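Local coordinates for SusD superfamily protein (Bacteroides fragilis, PDB 3L22) that probably binds glycans at the cell outer membrane as a SusD-like protein, and carries bound zinc ions in the crystal, at residues G27-T35 with F251-P261; D398-F406 with V417-T425. One frame throughout, in Å; residues are numbered along the deposited sequence. Where two conformers were deposited one is given.

Contact 1 of 2, residues G27-T35 with F251-P261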
ATOM      1  N   GLY A  27      15.697  -3.838 -11.294  1.00 16.09           N
ATOM      2  CA  GLY A  27      15.794  -2.391 -11.029  1.00 16.52           C
ATOM      3  C   GLY A  27      14.423  -1.715 -10.932  1.00 16.24           C
ATOM      4  O   GLY A  27      14.294  -0.707 -10.246  1.00 17.43           O
ATOM      5  N   LEU A  28      13.407  -2.250 -11.613  1.00 14.90           N
ATOM      6  CA  LEU A  28      12.040  -1.698 -11.488  1.00 15.00           C
ATOM      7  C   LEU A  28      11.503  -1.901 -10.087  1.00 14.70           C
ATOM      8  O   LEU A  28      10.960  -0.971  -9.465  1.00 15.53           O
ATOM      9  CB  LEU A  28      11.085  -2.311 -12.543  1.00 14.60           C
ATOM     10  CG  LEU A  28      11.561  -2.244 -14.010  1.00 13.90           C
ATOM     11  CD1 LEU A  28      10.494  -2.833 -14.978  1.00 14.78           C
ATOM     12  CD2 LEU A  28      11.911  -0.794 -14.401  1.00 11.99           C
ATOM     13  N   TYR A  29      11.715  -3.098  -9.550  1.00 14.61           N
ATOM     14  CA  TYR A  29      11.298  -3.393  -8.188  1.00 14.32           C
ATOM     15  C   TYR A  29      12.105  -2.556  -7.184  1.00 14.08           C
ATOM     16  O   TYR A  29      11.547  -2.106  -6.182  1.00 14.11           O
ATOM     17  CB  TYR A  29      11.457  -4.892  -7.866  1.00 14.62           C
ATOM     18  CG  TYR A  29      10.478  -5.771  -8.573  1.00 14.06           C
ATOM     19  CD1 TYR A  29       9.166  -5.843  -8.172  1.00 13.75           C
ATOM     20  CD2 TYR A  29      10.864  -6.525  -9.692  1.00 16.09           C
ATOM     21  CE1 TYR A  29       8.246  -6.654  -8.852  1.00 16.55           C
ATOM     22  CE2 TYR A  29       9.963  -7.332 -10.358  1.00 16.16           C
ATOM     23  CZ  TYR A  29       8.647  -7.384  -9.937  1.00 16.94           C
ATOM     24  OH  TYR A  29       7.753  -8.212 -10.604  1.00 15.79           O
ATOM     25  N   ALA A  30      13.388  -2.328  -7.454  1.00 13.84           N
ATOM     26  CA  ALA A  30      14.210  -1.478  -6.569  1.00 14.28           C
ATOM     27  C   ALA A  30      13.684  -0.056  -6.643  1.00 14.54           C
ATOM     28  O   ALA A  30      13.613   0.610  -5.616  1.00 14.55           O
ATOM     29  CB  ALA A  30      15.772  -1.541  -6.885  1.00 12.53           C
ATOM     30  N   ALA A  31      13.288   0.387  -7.833  1.00 15.18           N
ATOM     31  CA  ALA A  31      12.889   1.790  -8.022  1.00 15.73           C
ATOM     32  C   ALA A  31      11.635   2.158  -7.247  1.00 16.27           C
ATOM     33  O   ALA A  31      11.464   3.313  -6.876  1.00 15.82           O
ATOM     34  CB  ALA A  31      12.708   2.115  -9.505  1.00 14.81           C
ATOM     35  N   ILE A  32      10.729   1.206  -7.014  1.00 17.41           N
ATOM     36  CA  ILE A  32       9.547   1.518  -6.213  1.00 17.74           C
ATOM     37  C   ILE A  32       9.781   1.380  -4.705  1.00 16.87           C
ATOM     38  O   ILE A  32       8.906   1.775  -3.925  1.00 16.07           O
ATOM     39  CB  ILE A  32       8.267   0.711  -6.553  1.00 18.09           C
ATOM     40  CG1 ILE A  32       8.477  -0.775  -6.454  1.00 20.48           C
ATOM     41  CG2 ILE A  32       7.664   1.173  -7.855  1.00 22.14           C
ATOM     42  CD1 ILE A  32       7.165  -1.502  -6.397  1.00 25.93           C
ATOM     43  N   LYS A  33      10.946   0.841  -4.321  1.00 16.57           N
ATOM     44  CA  LYS A  33      11.307   0.613  -2.916  1.00 15.98           C
ATOM     45  C   LYS A  33      12.099   1.810  -2.348  1.00 16.00           C
ATOM     46  O   LYS A  33      11.552   2.606  -1.553  1.00 14.36           O
ATOM     47  CB  LYS A  33      12.067  -0.709  -2.828  1.00 15.94           C
ATOM     48  CG  LYS A  33      12.498  -1.180  -1.441  1.00 16.25           C
ATOM     49  CD  LYS A  33      13.389  -2.456  -1.516  1.00 15.27           C
ATOM     50  CE  LYS A  33      14.821  -2.284  -2.051  1.00 16.87           C
ATOM     51  NZ  LYS A  33      15.765  -1.592  -1.075  1.00 18.77           N
ATOM     52  N   ASN A  34      13.373   1.963  -2.756  1.00 15.69           N
ATOM     53  CA  ASN A  34      14.197   3.122  -2.342  1.00 15.98           C
ATOM     54  C   ASN A  34      15.441   3.217  -3.172  1.00 16.42           C
ATOM     55  O   ASN A  34      15.826   2.254  -3.820  1.00 15.74           O
ATOM     56  CB  ASN A  34      14.596   3.108  -0.845  1.00 15.61           C
ATOM     57  CG  ASN A  34      15.409   1.907  -0.462  1.00 16.80           C
ATOM     58  OD1 ASN A  34      14.842   0.874  -0.098  1.00 16.41           O
ATOM     59  ND2 ASN A  34      16.740   2.042  -0.484  1.00 12.45           N
ATOM     60  N   THR A  35      16.073   4.381  -3.151  1.00 16.53           N
ATOM     61  CA  THR A  35      17.423   4.484  -3.683  1.00 17.88           C
ATOM     62  C   THR A  35      18.400   4.556  -2.512  1.00 18.92           C
ATOM     63  O   THR A  35      18.027   4.380  -1.328  1.00 19.34           O
ATOM     64  CB  THR A  35      17.560   5.692  -4.551  1.00 18.45           C
ATOM     65  OG1 THR A  35      17.486   6.864  -3.707  1.00 17.69           O
ATOM     66  CG2 THR A  35      16.469   5.633  -5.658  1.00 17.15           C
ATOM     67  N   PHE A 251       2.996 -10.421  -1.684  1.00 11.95           N
ATOM     68  CA  PHE A 251       3.980  -9.540  -2.330  1.00 11.68           C
ATOM     69  C   PHE A 251       4.593  -8.593  -1.293  1.00 12.54           C
ATOM     70  O   PHE A 251       3.849  -7.955  -0.522  1.00 13.53           O
ATOM     71  CB  PHE A 251       3.326  -8.741  -3.481  1.00 12.10           C
ATOM     72  CG  PHE A 251       4.278  -7.824  -4.196  1.00 11.21           C
ATOM     73  CD1 PHE A 251       5.310  -8.345  -4.966  1.00 13.01           C
ATOM     74  CD2 PHE A 251       4.160  -6.431  -4.091  1.00 12.41           C
ATOM     75  CE1 PHE A 251       6.245  -7.503  -5.580  1.00 11.43           C
ATOM     76  CE2 PHE A 251       5.068  -5.576  -4.729  1.00 11.56           C
ATOM     77  CZ  PHE A 251       6.108  -6.106  -5.462  1.00 11.59           C
ATOM     78  N   SER A 252       5.925  -8.500  -1.307  1.00 11.75           N
ATOM     79  CA  SER A 252       6.706  -7.660  -0.400  1.00 12.32           C
ATOM     80  C   SER A 252       7.896  -7.081  -1.109  1.00 12.44           C
ATOM     81  O   SER A 252       8.319  -7.573  -2.178  1.00 11.99           O
ATOM     82  CB  SER A 252       7.259  -8.469   0.789  1.00 12.54           C
ATOM     83  OG  SER A 252       6.246  -9.119   1.514  1.00 10.36           O
ATOM     84  N   LEU A 253       8.440  -6.028  -0.513  1.00 13.30           N
ATOM     85  CA  LEU A 253       9.671  -5.384  -1.004  1.00 13.36           C
ATOM     86  C   LEU A 253      10.812  -5.847  -0.092  1.00 13.70           C
ATOM     87  O   LEU A 253      10.802  -5.530   1.126  1.00 13.08           O
ATOM     88  CB  LEU A 253       9.555  -3.861  -0.981  1.00 13.34           C
ATOM     89  CG  LEU A 253       8.237  -3.278  -1.498  1.00 14.07           C
ATOM     90  CD1 LEU A 253       8.265  -1.710  -1.391  1.00 13.36           C
ATOM     91  CD2 LEU A 253       8.028  -3.735  -2.906  1.00 12.42           C
ATOM     92  N   PRO A 254      11.748  -6.631  -0.643  1.00 12.56           N
ATOM     93  CA  PRO A 254      12.816  -7.205   0.178  1.00 13.29           C
ATOM     94  C   PRO A 254      13.930  -6.212   0.378  1.00 14.03           C
ATOM     95  O   PRO A 254      14.071  -5.280  -0.431  1.00 16.67           O
ATOM     96  CB  PRO A 254      13.302  -8.379  -0.676  1.00 13.13           C
ATOM     97  CG  PRO A 254      13.107  -7.867  -2.093  1.00 11.62           C
ATOM     98  CD  PRO A 254      11.859  -7.055  -2.057  1.00 12.37           C
HETATM   99  N   MSE A 255      14.727  -6.413   1.410  1.00 13.73           N
HETATM  100  CA  MSE A 255      15.883  -5.569   1.705  1.00 12.45           C
HETATM  101  C   MSE A 255      17.121  -6.449   1.775  1.00 12.75           C
HETATM  102  O   MSE A 255      17.036  -7.630   2.164  1.00 13.91           O
HETATM  103  CB  MSE A 255      15.699  -4.960   3.077  1.00 12.64           C
HETATM  104  CG  MSE A 255      14.547  -4.026   3.237  1.00 14.79           C
HETATM  105 SE   MSE A 255      14.898  -2.387   2.257  0.75 16.36          SE
HETATM  106  CE  MSE A 255      13.096  -1.586   2.385  1.00 11.43           C
ATOM    107  N   ALA A 256      18.264  -5.848   1.479  1.00 11.13           N
ATOM    108  CA  ALA A 256      19.558  -6.454   1.580  1.00 11.61           C
ATOM    109  C   ALA A 256      20.505  -5.403   2.142  1.00 12.12           C
ATOM    110  O   ALA A 256      20.275  -4.192   1.993  1.00 11.50           O
ATOM    111  CB  ALA A 256      20.051  -6.960   0.196  1.00 10.10           C
ATOM    112  N   ASP A 257      21.587  -5.870   2.770  1.00 12.96           N
ATOM    113  CA  ASP A 257      22.521  -4.976   3.447  1.00 13.65           C
ATOM    114  C   ASP A 257      22.972  -3.836   2.538  1.00 14.43           C
ATOM    115  O   ASP A 257      23.184  -2.735   2.996  1.00 15.00           O
ATOM    116  CB  ASP A 257      23.757  -5.718   3.939  1.00 13.95           C
ATOM    117  CG  ASP A 257      23.464  -6.713   5.068  1.00 14.36           C
ATOM    118  OD1 ASP A 257      22.582  -6.476   5.914  1.00 13.55           O
ATOM    119  OD2 ASP A 257      24.146  -7.761   5.112  1.00 13.06           O
ATOM    120  N   THR A 258      23.106  -4.112   1.248  1.00 14.54           N
ATOM    121  CA  THR A 258      23.649  -3.170   0.320  1.00 14.26           C
ATOM    122  C   THR A 258      22.584  -2.247  -0.294  1.00 14.75           C
ATOM    123  O   THR A 258      22.905  -1.470  -1.158  1.00 15.49           O
ATOM    124  CB  THR A 258      24.355  -3.961  -0.823  1.00 15.10           C
ATOM    125  OG1 THR A 258      23.387  -4.802  -1.482  1.00 15.56           O
ATOM    126  CG2 THR A 258      25.538  -4.791  -0.259  1.00 11.24           C
ATOM    127  N   ASN A 259      21.311  -2.354   0.079  1.00 14.02           N
ATOM    128  CA  ASN A 259      20.284  -1.484  -0.523  1.00 14.00           C
ATOM    129  C   ASN A 259      19.251  -0.979   0.475  1.00 13.13           C
ATOM    130  O   ASN A 259      18.186  -0.531   0.073  1.00 13.31           O
ATOM    131  CB  ASN A 259      19.615  -2.177  -1.724  1.00 14.59           C
ATOM    132  CG  ASN A 259      18.741  -3.416  -1.328  1.00 17.23           C
ATOM    133  OD1 ASN A 259      18.041  -3.416  -0.317  1.00 16.46           O
ATOM    134  ND2 ASN A 259      18.770  -4.442  -2.161  1.00 16.53           N
ATOM    135  N   ILE A 260      19.562  -1.075   1.772  1.00 12.73           N
ATOM    136  CA  ILE A 260      18.663  -0.559   2.812  1.00 12.93           C
ATOM    137  C   ILE A 260      18.478   0.973   2.695  1.00 13.36           C
ATOM    138  O   ILE A 260      19.344   1.661   2.129  1.00 12.82           O
ATOM    139  CB  ILE A 260      19.115  -0.939   4.233  1.00 12.83           C
ATOM    140  CG1 ILE A 260      20.607  -0.569   4.461  1.00 15.08           C
ATOM    141  CG2 ILE A 260      18.831  -2.427   4.506  1.00 13.10           C
ATOM    142  CD1 ILE A 260      21.050  -0.443   5.898  1.00 16.52           C
ATOM    143  N   PRO A 261      17.382   1.514   3.248  1.00 13.25           N
ATOM    144  CA  PRO A 261      17.215   2.956   3.176  1.00 13.29           C
ATOM    145  C   PRO A 261      18.235   3.711   4.022  1.00 13.78           C
ATOM    146  O   PRO A 261      18.775   3.191   4.983  1.00 14.13           O
ATOM    147  CB  PRO A 261      15.798   3.180   3.715  1.00 13.59           C
ATOM    148  CG  PRO A 261      15.067   1.854   3.573  1.00 13.13           C
ATOM    149  CD  PRO A 261      16.200   0.864   3.844  1.00 13.76           C
TER
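K33 and N34, where helix 18-33 of the mainly helical SusD-like fold runs out, meet the loop after strand 249-253. The helix segment passes the strand segment at 9.8 Å, axis to axis, with an angle of 72°. The polar bonds across the contact go to N259; two more lie within 27-35. N34 ND2 donates to N259 O at 3.0 Å in a nearly straight bond, 165° at the hydrogen. N34 ND2 also donates to T35 O at 2.8 Å. Both acceptors lie close to the amide plane of N34, so the two bonds fix the turn of that amide. K33 NZ donates to N34 OD1 at 2.8 Å and more weakly to N259 OD1 at 3.0 Å. N259 OD1 also accepts from A256 N, which ties down the loop on its own side.

The apolar contacts lie toward the strand. K33 leaves with CG anti to the backbone N (chi1 -178°), and its methylenes lie alongside the L253 side chain, running the opposite way. K33 CG is 4.0 Å from L253 CB, and I32 CD1 approaches L253 CD2. Y29 and F251 pack obliquely, with Y29 CE1 3.9 Å from F251 CE1. Y29 OH is hydrogen-bonded to E119, which binds zinc together with H197. Beyond L253 the K33 chain bends twice, at chi3 and chi4. This brings NZ within 3.5 Å of the selenium atom SE of M255, modelled as selenomethionine.

Contact 2 of 2, residues D398-F406 with V417-T425. With ZN (zinc ion), chain F; ACT (acetate ion), chain M; EDO (1,2-ethanediol), chain B.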
ATOM      1  N   ASP A 398      -7.625   3.233   3.136  1.00 14.64           N
ATOM      2  CA  ASP A 398      -8.993   2.770   3.396  1.00 14.58           C
ATOM      3  C   ASP A 398      -9.909   3.949   3.748  1.00 14.59           C
ATOM      4  O   ASP A 398     -11.050   4.049   3.242  1.00 14.86           O
ATOM      5  CB  ASP A 398      -9.015   1.700   4.497  1.00 14.44           C
ATOM      6  CG  ASP A 398      -8.581   0.307   4.016  1.00 16.52           C
ATOM      7  OD1 ASP A 398      -8.477   0.042   2.777  1.00 16.92           O
ATOM      8  OD2 ASP A 398      -8.371  -0.566   4.892  1.00 17.95           O
ATOM      9  N   ILE A 399      -9.395   4.887   4.547  1.00 14.61           N
ATOM     10  CA  ILE A 399     -10.181   6.072   4.935  1.00 13.57           C
ATOM     11  C   ILE A 399     -10.548   6.895   3.682  1.00 13.96           C
ATOM     12  O   ILE A 399     -11.707   7.300   3.454  1.00 12.39           O
ATOM     13  CB  ILE A 399      -9.382   6.961   5.915  1.00 13.18           C
ATOM     14  CG1 ILE A 399      -9.249   6.258   7.282  1.00 12.89           C
ATOM     15  CG2 ILE A 399     -10.046   8.327   6.086  1.00 11.57           C
ATOM     16  CD1 ILE A 399      -8.194   6.870   8.288  1.00  9.17           C
HETATM   17  N   MSE A 400      -9.520   7.158   2.882  1.00 13.72           N
HETATM   18  CA  MSE A 400      -9.699   7.996   1.731  0.75 13.60           C
HETATM   19  C   MSE A 400     -10.599   7.348   0.673  1.00 13.43           C
HETATM   20  O   MSE A 400     -11.489   8.018   0.168  1.00 12.93           O
HETATM   21  CB  MSE A 400      -8.379   8.353   1.093  0.75 14.88           C
HETATM   22  CG  MSE A 400      -8.482   9.576   0.196  0.75 15.03           C
HETATM   23 SE   MSE A 400      -6.715   9.798  -0.514  0.56 17.86          SE
HETATM   24  CE  MSE A 400      -6.828  11.693  -0.990  0.75 10.68           C
ATOM     25  N   ARG A 401     -10.405   6.078   0.351  1.00 13.32           N
ATOM     26  CA  ARG A 401     -11.216   5.479  -0.731  1.00 13.96           C
ATOM     27  C   ARG A 401     -12.676   5.450  -0.356  1.00 14.37           C
ATOM     28  O   ARG A 401     -13.550   5.669  -1.209  1.00 14.66           O
ATOM     29  CB  ARG A 401     -10.712   4.111  -1.172  1.00 14.29           C
ATOM     30  CG  ARG A 401     -10.889   2.984  -0.183  1.00 16.06           C
ATOM     31  CD  ARG A 401     -10.583   1.665  -0.863  1.00 16.90           C
ATOM     32  NE  ARG A 401     -10.456   0.618   0.152  1.00 14.72           N
ATOM     33  CZ  ARG A 401     -11.446  -0.044   0.731  1.00 13.83           C
ATOM     34  NH1 ARG A 401     -12.721   0.157   0.417  1.00 15.32           N
ATOM     35  NH2 ARG A 401     -11.151  -0.933   1.651  1.00 16.41           N
ATOM     36  N   ARG A 402     -12.951   5.278   0.937  1.00 14.59           N
ATOM     37  CA  ARG A 402     -14.323   5.352   1.406  1.00 14.43           C
ATOM     38  C   ARG A 402     -14.879   6.774   1.566  1.00 14.87           C
ATOM     39  O   ARG A 402     -16.004   6.914   1.941  1.00 14.37           O
ATOM     40  CB  ARG A 402     -14.505   4.536   2.675  1.00 14.27           C
ATOM     41  CG  ARG A 402     -14.350   3.025   2.446  1.00 15.18           C
ATOM     42  CD  ARG A 402     -14.909   2.229   3.601  1.00 15.01           C
ATOM     43  NE  ARG A 402     -14.056   2.230   4.794  1.00 14.00           N
ATOM     44  CZ  ARG A 402     -13.163   1.290   5.111  1.00 14.61           C
ATOM     45  NH1 ARG A 402     -12.912   0.265   4.304  1.00 15.16           N
ATOM     46  NH2 ARG A 402     -12.480   1.389   6.258  1.00 15.22           N
ATOM     47  N   GLY A 403     -14.098   7.817   1.276  1.00 16.15           N
ATOM     48  CA  GLY A 403     -14.570   9.183   1.411  1.00 16.20           C
ATOM     49  C   GLY A 403     -14.865   9.579   2.851  1.00 15.53           C
ATOM     50  O   GLY A 403     -15.662  10.474   3.079  1.00 15.74           O
ATOM     51  N   GLU A 404     -14.206   8.934   3.815  1.00 14.97           N
ATOM     52  CA  GLU A 404     -14.405   9.239   5.210  1.00 14.80           C
ATOM     53  C   GLU A 404     -13.557  10.413   5.640  1.00 14.95           C
ATOM     54  O   GLU A 404     -12.506  10.707   5.041  1.00 14.44           O
ATOM     55  CB  GLU A 404     -14.059   8.025   6.088  1.00 15.10           C
ATOM     56  CG  GLU A 404     -14.954   6.772   5.851  1.00 15.78           C
ATOM     57  CD  GLU A 404     -14.420   5.471   6.480  1.00 17.86           C
ATOM     58  OE1 GLU A 404     -13.382   5.488   7.215  1.00 17.60           O
ATOM     59  OE2 GLU A 404     -15.092   4.426   6.275  1.00 15.87           O
ATOM     60  N   HIS A 405     -13.988  11.084   6.709  1.00 14.64           N
ATOM     61  CA  HIS A 405     -13.153  12.096   7.343  0.50 15.40           C
ATOM     62  C   HIS A 405     -11.940  11.451   8.015  1.00 15.18           C
ATOM     63  O   HIS A 405     -12.060  10.396   8.592  1.00 15.94           O
ATOM     64  CB  HIS A 405     -13.924  12.867   8.419  0.50 15.35           C
ATOM     65  CG  HIS A 405     -14.989  13.767   7.887  0.50 16.67           C
ATOM     66  ND1 HIS A 405     -14.896  15.142   7.926  0.50 19.87           N
ATOM     67  CD2 HIS A 405     -16.192  13.486   7.338  0.50 17.18           C
ATOM     68  CE1 HIS A 405     -15.993  15.665   7.409  0.50 18.11           C
ATOM     69  NE2 HIS A 405     -16.796  14.683   7.050  0.50 18.26           N
ATOM     70  N   PHE A 406     -10.802  12.122   7.957  1.00 15.27           N
ATOM     71  CA  PHE A 406      -9.660  11.780   8.771  1.00 15.62           C
ATOM     72  C   PHE A 406      -9.884  12.486  10.099  1.00 15.83           C
ATOM     73  O   PHE A 406      -9.836  13.734  10.159  1.00 15.57           O
ATOM     74  CB  PHE A 406      -8.374  12.291   8.134  1.00 15.93           C
ATOM     75  CG  PHE A 406      -8.008  11.595   6.858  1.00 15.95           C
ATOM     76  CD1 PHE A 406      -8.455  12.076   5.628  1.00 15.86           C
ATOM     77  CD2 PHE A 406      -7.218  10.468   6.883  1.00 15.73           C
ATOM     78  CE1 PHE A 406      -8.067  11.425   4.438  1.00 15.97           C
ATOM     79  CE2 PHE A 406      -6.861   9.813   5.723  1.00 15.28           C
ATOM     80  CZ  PHE A 406      -7.284  10.299   4.500  1.00 15.98           C
ATOM     81  N   VAL A 417     -10.508  16.326   8.946  1.00 16.65           N
ATOM     82  CA  VAL A 417     -10.360  16.770   7.563  1.00 16.69           C
ATOM     83  C   VAL A 417     -11.203  15.872   6.682  1.00 16.31           C
ATOM     84  O   VAL A 417     -11.084  14.635   6.721  1.00 16.18           O
ATOM     85  CB  VAL A 417      -8.872  16.753   7.124  1.00 16.93           C
ATOM     86  CG1 VAL A 417      -8.706  17.320   5.674  1.00 16.46           C
ATOM     87  CG2 VAL A 417      -8.037  17.570   8.097  1.00 17.96           C
ATOM     88  N   GLY A 418     -12.076  16.493   5.905  1.00 16.15           N
ATOM     89  CA  GLY A 418     -13.010  15.773   5.038  1.00 16.17           C
ATOM     90  C   GLY A 418     -12.836  16.099   3.573  1.00 15.76           C
ATOM     91  O   GLY A 418     -12.056  16.981   3.220  1.00 15.53           O
ATOM     92  N   PRO A 419     -13.577  15.399   2.710  1.00 15.57           N
ATOM     93  CA  PRO A 419     -13.317  15.538   1.285  1.00 16.40           C
ATOM     94  C   PRO A 419     -13.547  16.918   0.693  1.00 16.15           C
ATOM     95  O   PRO A 419     -12.976  17.172  -0.351  1.00 17.15           O
ATOM     96  CB  PRO A 419     -14.249  14.506   0.634  1.00 16.90           C
ATOM     97  CG  PRO A 419     -14.688  13.632   1.687  1.00 16.75           C
ATOM     98  CD  PRO A 419     -14.570  14.353   2.983  1.00 15.95           C
ATOM     99  N   SER A 420     -14.328  17.801   1.338  1.00 15.88           N
ATOM    100  CA  SER A 420     -14.481  19.175   0.861  0.50 15.96           C
ATOM    101  C   SER A 420     -13.335  20.092   1.277  1.00 15.98           C
ATOM    102  O   SER A 420     -13.266  21.204   0.812  1.00 15.65           O
ATOM    103  CB  SER A 420     -15.798  19.766   1.334  0.50 15.94           C
ATOM    104  OG  SER A 420     -16.860  19.023   0.788  0.50 17.28           O
ATOM    105  N   ASP A 421     -12.433  19.616   2.138  1.00 16.29           N
ATOM    106  CA  ASP A 421     -11.284  20.396   2.588  1.00 17.07           C
ATOM    107  C   ASP A 421     -10.098  20.240   1.650  1.00 17.55           C
ATOM    108  O   ASP A 421      -9.801  19.138   1.182  1.00 16.52           O
ATOM    109  CB  ASP A 421     -10.850  19.966   4.000  1.00 17.06           C
ATOM    110  CG  ASP A 421     -11.912  20.222   5.027  1.00 18.97           C
ATOM    111  OD1 ASP A 421     -12.534  21.311   5.010  1.00 22.72           O
ATOM    112  OD2 ASP A 421     -12.150  19.324   5.858  1.00 21.33           O
ATOM    113  N   GLU A 422      -9.397  21.339   1.427  1.00 18.27           N
ATOM    114  CA  GLU A 422      -8.193  21.342   0.588  1.00 19.66           C
ATOM    115  C   GLU A 422      -7.147  20.355   1.077  1.00 18.39           C
ATOM    116  O   GLU A 422      -6.565  19.636   0.262  1.00 18.40           O
ATOM    117  CB  GLU A 422      -7.613  22.767   0.533  1.00 21.04           C
ATOM    118  CG  GLU A 422      -6.214  22.940  -0.140  1.00 27.37           C
ATOM    119  CD  GLU A 422      -5.626  24.334   0.165  1.00 36.16           C
ATOM    120  OE1 GLU A 422      -6.040  25.326  -0.499  1.00 41.40           O
ATOM    121  OE2 GLU A 422      -4.783  24.433   1.097  1.00 41.33           O
ATOM    122  N   LYS A 423      -6.939  20.274   2.391  1.00 16.98           N
ATOM    123  CA  LYS A 423      -5.927  19.368   2.946  1.00 17.25           C
ATOM    124  C   LYS A 423      -6.328  17.885   3.035  1.00 16.11           C
ATOM    125  O   LYS A 423      -5.571  17.063   3.584  1.00 15.83           O
ATOM    126  CB  LYS A 423      -5.430  19.879   4.311  1.00 17.88           C
ATOM    127  CG  LYS A 423      -4.727  21.266   4.285  1.00 19.00           C
ATOM    128  CD  LYS A 423      -3.450  21.268   3.470  1.00 21.09           C
ATOM    129  CE  LYS A 423      -2.725  22.647   3.449  1.00 21.49           C
ATOM    130  NZ  LYS A 423      -1.706  22.521   2.336  1.00 25.30           N
ATOM    131  N   TYR A 424      -7.498  17.523   2.491  1.00 15.31           N
ATOM    132  CA  TYR A 424      -7.842  16.116   2.347  1.00 15.05           C
ATOM    133  C   TYR A 424      -6.834  15.403   1.433  1.00 15.33           C
ATOM    134  O   TYR A 424      -6.522  14.209   1.636  1.00 15.55           O
ATOM    135  CB  TYR A 424      -9.241  15.958   1.761  1.00 15.50           C
ATOM    136  CG  TYR A 424      -9.879  14.584   1.946  1.00 14.36           C
ATOM    137  CD1 TYR A 424     -10.307  14.167   3.188  1.00 15.12           C
ATOM    138  CD2 TYR A 424     -10.125  13.748   0.877  1.00 15.46           C
ATOM    139  CE1 TYR A 424     -10.930  12.969   3.366  1.00 15.39           C
ATOM    140  CE2 TYR A 424     -10.776  12.510   1.060  1.00 15.75           C
ATOM    141  CZ  TYR A 424     -11.146  12.125   2.311  1.00 13.59           C
ATOM    142  OH  TYR A 424     -11.793  10.932   2.514  1.00 12.89           O
ATOM    143  N   THR A 425      -6.360  16.130   0.424  1.00 14.93           N
ATOM    144  CA  THR A 425      -5.430  15.612  -0.546  1.00 15.18           C
ATOM    145  C   THR A 425      -4.114  16.393  -0.462  1.00 15.55           C
ATOM    146  O   THR A 425      -4.037  17.448   0.159  1.00 15.83           O
ATOM    147  CB  THR A 425      -5.983  15.762  -1.954  1.00 14.63           C
ATOM    148  OG1 THR A 425      -6.128  17.158  -2.240  1.00 14.68           O
ATOM    149  CG2 THR A 425      -7.333  15.020  -2.117  1.00 13.54           C
TER
HETATM  150 ZN    ZN F   5     -18.110  15.446   6.028  0.50 35.23          ZN
HETATM  151  C   ACT M  12     -17.074  16.943   3.867  1.00 39.48           C
HETATM  152  O   ACT M  12     -17.641  16.959   5.007  1.00 38.10           O
HETATM  153  OXT ACT M  12     -15.875  17.428   3.810  1.00 38.74           O
HETATM  154  CH3 ACT M  12     -17.823  16.399   2.670  1.00 38.58           C
HETATM  155  C1  EDO B  22      -7.298  -2.238   0.779  1.00 47.55           C
HETATM  156  O1  EDO B  22      -6.684  -3.125   1.689  1.00 41.30           O
HETATM  157  C2  EDO B  22      -6.581  -0.881   0.681  1.00 48.39           C
HETATM  158  O2  EDO B  22      -7.464  -0.083  -0.168  1.00 48.88           O
HETATM  159  O   HOH W   1     -19.449  14.009   6.952  1.00 41.98           O
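In one conformer H405 lays a ring face against G418 while it binds a zinc ion. H405 NE2 coordinates the zinc at a modelled 1.8 Å, short and uncertain. A water and an acetate, probably from the crystallisation liquor, are further zinc ligands; acetate O is 1.9 Å from the ion. Acetate OXT accepts from S420 N at 2.9 Å, so the acetate links the metal to the turn 418-421. G418 CA stands 3.9 Å from the H405 ring centroid, a CH-pi contact.

The buried Y424 packs between F406 and P419. Its CG is anti to the backbone N (chi1 -162°), pointing the ring at the end of helix 395-401. F406 turns an edge to one ring face of Y424, offset, with centroids 5.2 Å apart and planes at 62°. P419 CA lies over the opposite face of Y424, and I399 CG2 over a face of F406. A short bond satisfies the buried hydroxyl: Y424 OH donates to E404 O at 2.6 Å. E404 O lies in the Y424 ring plane, while the hydroxyl sits 30° off the E404 carbonyl plane.

F406 and V417 form an antiparallel hydrogen-bonded pair: F406 N to V417 O is 2.8 Å and V417 N to F406 O is 2.9 Å. The chain thus passes from a helix ended by a Schellman motif at G403 into a two-stranded beta hairpin, which exits through a type I turn.

In the fold
The two contacts lie on opposite sides of the chain's centre, about 30 Å apart centre to centre, and share no helix or strand. Contact 1 is the more buried. It brings together parts far apart in sequence, a helix near the N-terminus and a strand with its loop, through amide and lysine bonds beside apolar packing. Contact 2 is local, with its segments on either side of a short hairpin, and only partly buried. Its chemistry is aromatic and main-chain, with a metal ion bound by a partly exposed histidine. A different zinc ion lies near each: a tyrosine of contact 1 holds a ligand of one, and the histidine of contact 2 binds another in one conformer.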